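PDB 6NL1: mitochondrial edited mRNA stability factor 1 from Trypanosoma brucei, which probably processes the 5' ends of mitochondrial mRNAs through a Nudix-type domain and binds RNA, supporting the stability of edited transcripts. Local coordinates for residues L218-I223 against W259-I264. Residues are numbered along the deposited sequence; the frame is centred on the assembly and turned at random.
Sequences LMLRRI and WEETGI
Where L220 comes nearest E261, 8.2 Å CA to CA, strand 216-223 passes the C-terminal end of helix 250-262, and the touching parts run in nearly opposed directions, 154° apart. L218 and L220, which share a face of the strand, do the apolar work. L218 meets I264 tip to tip, CD2 to CD1 at 3.7 Å, while the same CD2 also touches CG2 of T262 at 3.9 Å, the two side chains crossing at a slant. With CG anti to its carbonyl carbon (chi1 -60°), L220 brings CD2 into close van der Waals contact with the carbonyl O of E261 at 3.3 Å, and its CD1 faces T262 CG2. T262 plays two parts: its methyl joins the leucines, whereas OG1 accepts from I264 N at 3.1 Å in an ST turn and also bonds to L258 O. G263, with positive phi, starts the exit from the helix. Polar groups meet through water: it donates to E261 OE2 at 2.6 Å and accepts from R222 NH1, in the guanidinium plane. OE2 also bonds Y313 OH, and OE1 takes K238 NZ in a salt bridge and G241 N. W259-I264 matches the x-E-E-x-G-U end of the Nudix box, and E261 lies about 6 Å, side chain to side chain, from R202, which binds GDP in another structure of this protein. The chemistry thus implies a buried strand-helix seam of methyl-to-methyl contacts and one methyl against a carbonyl oxygen, beside an E261 held from several sides.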
loop_
_atom_site.group_PDB
_atom_site.type_symbol
_atom_site.label_atom_id
_atom_site.label_comp_id
_atom_site.label_asym_id
_atom_site.label_seq_id
_atom_site.Cartn_x
_atom_site.Cartn_y
_atom_site.Cartn_z
ATOM N N LEU A 218 11.664 6.972 12.105
ATOM C CA LEU A 218 12.349 5.896 11.398
ATOM C C LEU A 218 11.791 5.769 9.980
ATOM O O LEU A 218 10.586 5.643 9.795
ATOM C CB LEU A 218 12.158 4.577 12.141
ATOM C CG LEU A 218 13.035 3.416 11.682
ATOM C CD1 LEU A 218 14.489 3.741 11.969
ATOM C CD2 LEU A 218 12.625 2.125 12.378
ATOM N N MET A 219 12.666 5.798 8.982
ATOM C CA MET A 219 12.224 5.701 7.598
ATOM C C MET A 219 13.010 4.667 6.782
ATOM O O MET A 219 14.167 4.379 7.083
ATOM C CB MET A 219 12.318 7.075 6.936
ATOM C CG MET A 219 11.530 8.137 7.702
ATOM S SD MET A 219 11.104 9.539 6.684
ATOM C CE MET A 219 12.653 9.852 5.872
ATOM N N LEU A 220 12.361 4.118 5.753
ATOM C CA LEU A 220 12.986 3.178 4.828
ATOM C C LEU A 220 12.741 3.667 3.412
ATOM O O LEU A 220 11.893 4.525 3.185
ATOM C CB LEU A 220 12.356 1.784 4.937
ATOM C CG LEU A 220 12.371 1.004 6.249
ATOM C CD1 LEU A 220 11.061 1.210 6.985
ATOM C CD2 LEU A 220 12.604 -0.488 5.971
ATOM N N ARG A 221 13.468 3.097 2.456
ATOM C CA ARG A 221 13.220 3.380 1.050
ATOM C C ARG A 221 12.953 2.077 0.309
ATOM O O ARG A 221 13.845 1.253 0.145
ATOM C CB ARG A 221 14.401 4.134 0.441
ATOM C CG ARG A 221 14.611 5.521 1.080
ATOM C CD ARG A 221 15.706 6.301 0.384
ATOM N NE ARG A 221 15.294 6.777 -0.938
ATOM C CZ ARG A 221 16.153 7.246 -1.838
ATOM N NH1 ARG A 221 17.450 7.298 -1.548
ATOM N NH2 ARG A 221 15.728 7.663 -3.016
ATOM N N ARG A 222 11.709 1.894 -0.112
ATOM C CA ARG A 222 11.296 0.668 -0.762
ATOM C C ARG A 222 11.458 0.792 -2.272
ATOM O O ARG A 222 11.009 1.764 -2.883
ATOM C CB ARG A 222 9.836 0.358 -0.421
ATOM C CG ARG A 222 9.315 -0.986 -0.959
ATOM C CD ARG A 222 7.796 -1.056 -0.815
ATOM N NE ARG A 222 7.156 0.029 -1.562
ATOM C CZ ARG A 222 6.012 0.620 -1.221
ATOM N NH1 ARG A 222 5.349 0.243 -0.130
ATOM N NH2 ARG A 222 5.530 1.601 -1.974
ATOM N N ILE A 223 12.091 -0.204 -2.869
ATOM C CA ILE A 223 12.276 -0.240 -4.311
ATOM C C ILE A 223 11.036 -0.882 -4.901
ATOM O O ILE A 223 10.676 -1.995 -4.538
ATOM C CB ILE A 223 13.527 -1.051 -4.671
ATOM C CG1 ILE A 223 14.751 -0.441 -3.978
ATOM C CG2 ILE A 223 13.706 -1.154 -6.211
ATOM C CD1 ILE A 223 16.017 -1.310 -4.061
ATOM N N TRP A 259 7.333 -4.953 12.235
ATOM C CA TRP A 259 8.334 -6.002 12.429
ATOM C C TRP A 259 8.906 -6.500 11.095
ATOM O O TRP A 259 10.119 -6.655 10.953
ATOM C CB TRP A 259 7.780 -7.182 13.238
ATOM C CG TRP A 259 8.832 -8.214 13.455
ATOM C CD1 TRP A 259 9.773 -8.226 14.446
ATOM C CD2 TRP A 259 9.101 -9.360 12.630
ATOM N NE1 TRP A 259 10.596 -9.319 14.299
ATOM C CE2 TRP A 259 10.206 -10.031 13.195
ATOM C CE3 TRP A 259 8.506 -9.889 11.477
ATOM C CZ2 TRP A 259 10.731 -11.210 12.648
ATOM C CZ3 TRP A 259 9.026 -11.062 10.935
ATOM C CH2 TRP A 259 10.128 -11.707 11.522
ATOM N N GLU A 260 8.037 -6.731 10.115
ATOM C CA GLU A 260 8.483 -7.207 8.800
ATOM C C GLU A 260 9.475 -6.261 8.129
ATOM O O GLU A 260 10.375 -6.703 7.416
ATOM C CB GLU A 260 7.289 -7.469 7.868
ATOM C CG GLU A 260 6.392 -8.604 8.361
ATOM C CD GLU A 260 5.240 -8.934 7.421
ATOM O OE1 GLU A 260 5.172 -8.385 6.293
ATOM O OE2 GLU A 260 4.393 -9.760 7.819
ATOM N N GLU A 261 9.327 -4.959 8.358
ATOM C CA GLU A 261 10.191 -4.001 7.671
ATOM C C GLU A 261 11.419 -3.589 8.469
ATOM O O GLU A 261 12.403 -3.135 7.884
ATOM C CB GLU A 261 9.398 -2.776 7.186
ATOM C CG GLU A 261 8.378 -3.117 6.089
ATOM C CD GLU A 261 7.836 -1.891 5.349
ATOM O OE1 GLU A 261 7.581 -0.859 6.002
ATOM O OE2 GLU A 261 7.664 -1.964 4.107
ATOM N N THR A 262 11.383 -3.782 9.789
ATOM C CA THR A 262 12.435 -3.242 10.645
ATOM C C THR A 262 12.979 -4.224 11.659
ATOM O O THR A 262 14.068 -4.022 12.199
ATOM C CB THR A 262 11.932 -2.023 11.438
ATOM O OG1 THR A 262 10.959 -2.458 12.392
ATOM C CG2 THR A 262 11.306 -0.992 10.505
ATOM N N GLY A 263 12.210 -5.272 11.941
ATOM C CA GLY A 263 12.587 -6.237 12.960
ATOM C C GLY A 263 12.299 -5.731 14.365
ATOM O O GLY A 263 12.703 -6.348 15.349
ATOM N N ILE A 264 11.594 -4.606 14.464
ATOM C CA ILE A 264 11.246 -4.027 15.765
ATOM C C ILE A 264 9.926 -4.565 16.327
ATOM O O ILE A 264 8.895 -4.603 15.640
ATOM C CB ILE A 264 11.145 -2.487 15.694
ATOM C CG1 ILE A 264 12.505 -1.876 15.361
ATOM C CG2 ILE A 264 10.613 -1.912 17.016
ATOM C CD1 ILE A 264 12.443 -0.386 15.095
HETATM O O HOH W 1 6.110 -1.809 2.009
#